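Local structure of potential RNA-dependent RNA polymerase (Human picobirnavirus, 5I62) at residues Ala134-Ser139 against Val210-Leu215; Lys151-Lys156 against Phe206-Asn211. The protein catalyses RNA-templated RNA synthesis from ribonucleoside triphosphates, serving both transcription and genome replication of this double-stranded RNA virus. All coordinates share one frame; numbering follows the deposited sequence.

In the fold
Contacts 1 and 2 lie about 8 Å apart, centre to centre, and both set a segment against the N-terminal half of helix 208-228, sharing V210 and N211. Each is buried and apolar, with no hydrogen bond between its segments. Contact 1, about 17 Å from the centre of the chain, brings in the end of helix 129-135 through the thioether chain of M136; contact 2, about 22 Å out, brings helix 150-157 against an aromatic ring. The two merge where M136 CE packs on F208 CE1 at 3.5 Å. A probable hydrogen bond from K151 N to K138 O, 2.9 Å, also ties the two partner segments together.

Contact 1 of 2, residues Ala134-Ser139 against Val210-Leu215; sequences AVMKKS and VNIREL
With CG anti to its carbonyl carbon (chi1 -69°) and SD continuing in an extended line, M136 reaches straight at helix 208-228, and only then does its chain bend, at chi3 71°, wrapping the terminal methyl around L215. Three successive atoms of the methionine thus lie against one leucine methyl: L215 CD1 is 3.6 Å from M136 CG and 3.7 Å from M136 CE, with the sulfur only slightly farther away. On the I212 side the sulfur makes the touch, M136 SD standing 3.8 Å from I212 CG1, and these two side chains cross at about a right angle. A looser approach, 4.2 Å between M136 CE and N211 CB, completes a footprint of N211, I212 and L215 along one face of the helix. I212 and L215 also touch residues of helix 129-135, among them V133 and T132, while M136 itself meets Q219 one turn farther on.

M136 is the first residue to leave helical geometry after helix 129-135, and its carbonyl oxygen accepts a bond from K138, which folds back. K138 NZ donates to M136 O at 3.1 Å. The C=O...N angle is 146°, with the donor moderately tilted out of the carbonyl plane. The same ammonium bonds V133 O and, weakly, A134 O. A positive group among carbonyls at a helix C-terminus would be expected to be electrostatically favourable. Across the interface itself, cohesion comes from dispersion and burial of apolar atoms, whereas the hydrogen bonds of K138 NZ lie within the loop and the helix end.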
# COMPACT_ATOMS: atom_id res chain seq x y z
N ALA A 134 -4.45 -16.22 -14.86
CA ALA A 134 -5.89 -16.07 -15.08
C ALA A 134 -6.51 -15.11 -14.07
O ALA A 134 -7.46 -14.38 -14.40
CB ALA A 134 -6.58 -17.43 -15.02
N VAL A 135 -6.00 -15.09 -12.85
CA VAL A 135 -6.65 -14.25 -11.85
C VAL A 135 -5.92 -12.92 -11.63
O VAL A 135 -6.46 -12.03 -10.97
CB VAL A 135 -6.83 -15.03 -10.54
CG1 VAL A 135 -7.37 -16.43 -10.83
CG2 VAL A 135 -5.58 -15.14 -9.86
N MET A 136 -4.71 -12.76 -12.19
CA MET A 136 -3.97 -11.51 -12.08
C MET A 136 -4.66 -10.37 -12.81
O MET A 136 -5.43 -10.58 -13.76
CB MET A 136 -2.55 -11.64 -12.65
CG MET A 136 -1.62 -12.51 -11.86
SD MET A 136 -0.07 -12.72 -12.75
CE MET A 136 0.70 -11.12 -12.63
N LYS A 137 -4.35 -9.14 -12.39
CA LYS A 137 -4.65 -7.97 -13.20
C LYS A 137 -3.82 -8.02 -14.48
O LYS A 137 -2.60 -8.17 -14.43
CB LYS A 137 -4.32 -6.69 -12.45
CG LYS A 137 -5.42 -6.18 -11.55
CD LYS A 137 -5.02 -4.88 -10.85
CE LYS A 137 -5.23 -3.69 -11.77
NZ LYS A 137 -5.31 -2.42 -11.00
N LYS A 138 -4.48 -7.92 -15.63
CA LYS A 138 -3.76 -7.96 -16.89
C LYS A 138 -3.91 -6.66 -17.66
O LYS A 138 -3.44 -6.55 -18.80
CB LYS A 138 -4.19 -9.20 -17.69
CG LYS A 138 -3.70 -10.44 -16.92
CD LYS A 138 -3.96 -11.76 -17.60
CE LYS A 138 -5.42 -12.11 -17.61
NZ LYS A 138 -5.98 -12.27 -16.24
N SER A 139 -4.51 -5.65 -17.04
CA SER A 139 -4.42 -4.27 -17.47
C SER A 139 -3.10 -3.61 -17.09
O SER A 139 -2.76 -2.56 -17.65
CB SER A 139 -5.53 -3.45 -16.82
OG SER A 139 -5.32 -2.06 -17.03
N VAL A 210 8.45 -12.34 -13.38
CA VAL A 210 8.75 -12.44 -11.94
C VAL A 210 7.46 -12.39 -11.13
O VAL A 210 7.26 -13.20 -10.22
CB VAL A 210 9.72 -11.33 -11.50
CG1 VAL A 210 9.97 -11.40 -9.96
CG2 VAL A 210 11.04 -11.43 -12.24
N ASN A 211 6.57 -11.45 -11.45
CA ASN A 211 5.31 -11.33 -10.71
C ASN A 211 4.47 -12.60 -10.81
O ASN A 211 3.86 -13.04 -9.83
CB ASN A 211 4.52 -10.12 -11.19
CG ASN A 211 4.93 -8.82 -10.51
OD1 ASN A 211 5.53 -8.82 -9.42
ND2 ASN A 211 4.63 -7.72 -11.15
N ILE A 212 4.41 -13.22 -12.00
CA ILE A 212 3.73 -14.51 -12.13
C ILE A 212 4.32 -15.55 -11.18
O ILE A 212 3.60 -16.24 -10.45
CB ILE A 212 3.78 -15.01 -13.59
CG1 ILE A 212 3.02 -14.07 -14.52
CG2 ILE A 212 3.23 -16.44 -13.68
CD1 ILE A 212 3.26 -14.37 -16.03
N ARG A 213 5.65 -15.71 -11.20
CA ARG A 213 6.25 -16.73 -10.36
C ARG A 213 6.02 -16.43 -8.88
O ARG A 213 5.71 -17.34 -8.10
CB ARG A 213 7.74 -16.85 -10.68
CG ARG A 213 8.02 -17.61 -11.98
CD ARG A 213 7.65 -19.04 -11.75
NE ARG A 213 8.76 -19.80 -11.24
CZ ARG A 213 8.69 -20.82 -10.40
NH1 ARG A 213 7.53 -21.24 -9.91
NH2 ARG A 213 9.81 -21.42 -10.03
N GLU A 214 6.19 -15.17 -8.48
CA GLU A 214 5.92 -14.80 -7.09
C GLU A 214 4.48 -15.13 -6.70
O GLU A 214 4.23 -15.74 -5.65
CB GLU A 214 6.18 -13.31 -6.89
CG GLU A 214 7.62 -12.88 -7.00
CD GLU A 214 7.72 -11.36 -6.94
OE1 GLU A 214 6.84 -10.68 -7.52
OE2 GLU A 214 8.67 -10.86 -6.32
N LEU A 215 3.53 -14.76 -7.55
CA LEU A 215 2.12 -14.89 -7.19
C LEU A 215 1.65 -16.33 -7.17
O LEU A 215 0.58 -16.61 -6.62
CB LEU A 215 1.25 -14.06 -8.13
CG LEU A 215 1.36 -12.54 -7.96
CD1 LEU A 215 0.54 -11.83 -9.04
CD2 LEU A 215 0.88 -12.11 -6.59

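Contact 2 of 2, residues Lys151-Lys156 against Phe206-Asn211; sequences KAVVSK and FPFAVN
The carbonyl oxygen of V153, a residue whose side chain touches F208, takes two bonds: one from the hydroxyl of T157 and a weak one from K156 N at 3.1 Å. Both lie in a weakly bonded helix that is kinked where S155 N and K156 N lack a bond to the turn before, just past the two valines that touch F208. The phenylalanine starts helix 208-228 directly after P207 at the N-cap position, and N211 N to P207 O, 3.0 Å, closes the first turn.

A chi1 of -166° turns the F208 ring away from its own backbone nitrogen and out toward helix 150-157. V154 CG2 lies at its edge, near the ring plane, 4.0 Å from F208 CE2 and almost as close to CZ. V153 comes in obliquely: its CG2, lodged between its own backbone nitrogen and carbonyl carbon, is 3.9 Å from F208 CD2. The two valine methyls therefore meet the adjacent ring atoms CD2 and CE2 of F208. R150 and T157 of the same helix also touch F208.

A209 and V210 meanwhile pack on strands 160-165 and 168-173, so the start of helix 208-228 sits between that antiparallel pair of strands, part of a mixed sheet, and helix 150-157. Such a helix-and-sheet layer is consistent with the fingers of the right-hand fold of viral RNA-dependent RNA polymerases.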
# COMPACT_ATOMS: atom_id res chain seq x y z
N LYS A 151 -2.03 -8.23 -20.72
CA LYS A 151 -2.97 -8.98 -21.54
C LYS A 151 -2.37 -9.29 -22.91
O LYS A 151 -2.54 -10.39 -23.45
CB LYS A 151 -4.25 -8.17 -21.67
CG LYS A 151 -5.45 -8.88 -22.23
CD LYS A 151 -6.62 -7.90 -22.31
CE LYS A 151 -7.94 -8.62 -22.15
NZ LYS A 151 -8.84 -8.44 -23.33
N ALA A 152 -1.60 -8.34 -23.46
CA ALA A 152 -1.05 -8.44 -24.80
C ALA A 152 0.11 -9.43 -24.90
O ALA A 152 0.44 -9.85 -26.01
CB ALA A 152 -0.57 -7.07 -25.25
N VAL A 153 0.76 -9.79 -23.80
CA VAL A 153 2.02 -10.51 -23.87
C VAL A 153 2.00 -11.83 -23.11
O VAL A 153 3.05 -12.45 -22.92
CB VAL A 153 3.19 -9.62 -23.41
CG1 VAL A 153 3.36 -8.42 -24.35
CG2 VAL A 153 2.98 -9.15 -21.92
N VAL A 154 0.82 -12.29 -22.69
CA VAL A 154 0.74 -13.52 -21.90
C VAL A 154 1.38 -14.68 -22.65
O VAL A 154 2.20 -15.43 -22.09
CB VAL A 154 -0.72 -13.84 -21.54
CG1 VAL A 154 -0.83 -15.24 -20.97
CG2 VAL A 154 -1.28 -12.83 -20.56
N SER A 155 1.05 -14.82 -23.94
CA SER A 155 1.51 -15.98 -24.70
C SER A 155 3.02 -15.92 -24.91
O SER A 155 3.66 -16.96 -25.06
CB SER A 155 0.79 -16.07 -26.04
OG SER A 155 1.08 -14.94 -26.84
N LYS A 156 3.60 -14.72 -24.92
CA LYS A 156 5.04 -14.58 -25.03
C LYS A 156 5.76 -14.75 -23.69
O LYS A 156 6.99 -14.85 -23.67
CB LYS A 156 5.39 -13.21 -25.60
CG LYS A 156 4.88 -12.97 -27.00
CD LYS A 156 5.49 -11.69 -27.56
CE LYS A 156 4.44 -10.75 -28.11
NZ LYS A 156 4.97 -9.37 -28.33
N PHE A 206 7.80 -4.46 -11.60
CA PHE A 206 8.47 -5.75 -11.78
C PHE A 206 8.15 -6.35 -13.15
O PHE A 206 7.08 -6.11 -13.69
CB PHE A 206 8.03 -6.74 -10.71
CG PHE A 206 8.89 -6.74 -9.48
CD1 PHE A 206 9.17 -5.56 -8.82
CD2 PHE A 206 9.42 -7.91 -8.99
CE1 PHE A 206 9.95 -5.54 -7.67
CE2 PHE A 206 10.21 -7.91 -7.84
CZ PHE A 206 10.48 -6.71 -7.19
N PRO A 207 9.06 -7.16 -13.69
CA PRO A 207 8.75 -7.95 -14.88
C PRO A 207 7.56 -8.86 -14.62
O PRO A 207 7.44 -9.47 -13.56
CB PRO A 207 10.02 -8.77 -15.12
CG PRO A 207 11.11 -8.04 -14.40
CD PRO A 207 10.42 -7.44 -13.18
N PHE A 208 6.68 -8.94 -15.62
CA PHE A 208 5.53 -9.83 -15.60
C PHE A 208 5.94 -11.25 -15.18
O PHE A 208 5.29 -11.86 -14.32
CB PHE A 208 4.89 -9.82 -17.00
CG PHE A 208 3.49 -10.42 -17.08
CD1 PHE A 208 2.72 -10.63 -15.95
CD2 PHE A 208 2.95 -10.77 -18.33
CE1 PHE A 208 1.44 -11.17 -16.06
CE2 PHE A 208 1.69 -11.32 -18.43
CZ PHE A 208 0.93 -11.53 -17.30
N ALA A 209 7.02 -11.78 -15.77
CA ALA A 209 7.44 -13.15 -15.46
C ALA A 209 7.77 -13.32 -13.98
O ALA A 209 7.42 -14.34 -13.37
CB ALA A 209 8.65 -13.55 -16.32
N VAL A 210 8.45 -12.34 -13.38
CA VAL A 210 8.75 -12.44 -11.94
C VAL A 210 7.46 -12.39 -11.13
O VAL A 210 7.26 -13.20 -10.22
CB VAL A 210 9.72 -11.33 -11.50
CG1 VAL A 210 9.97 -11.40 -9.96
CG2 VAL A 210 11.04 -11.43 -12.24
N ASN A 211 6.57 -11.45 -11.45
CA ASN A 211 5.31 -11.33 -10.71
C ASN A 211 4.47 -12.60 -10.81
O ASN A 211 3.86 -13.04 -9.83
CB ASN A 211 4.52 -10.12 -11.19
CG ASN A 211 4.93 -8.82 -10.51
OD1 ASN A 211 5.53 -8.82 -9.42
ND2 ASN A 211 4.63 -7.72 -11.15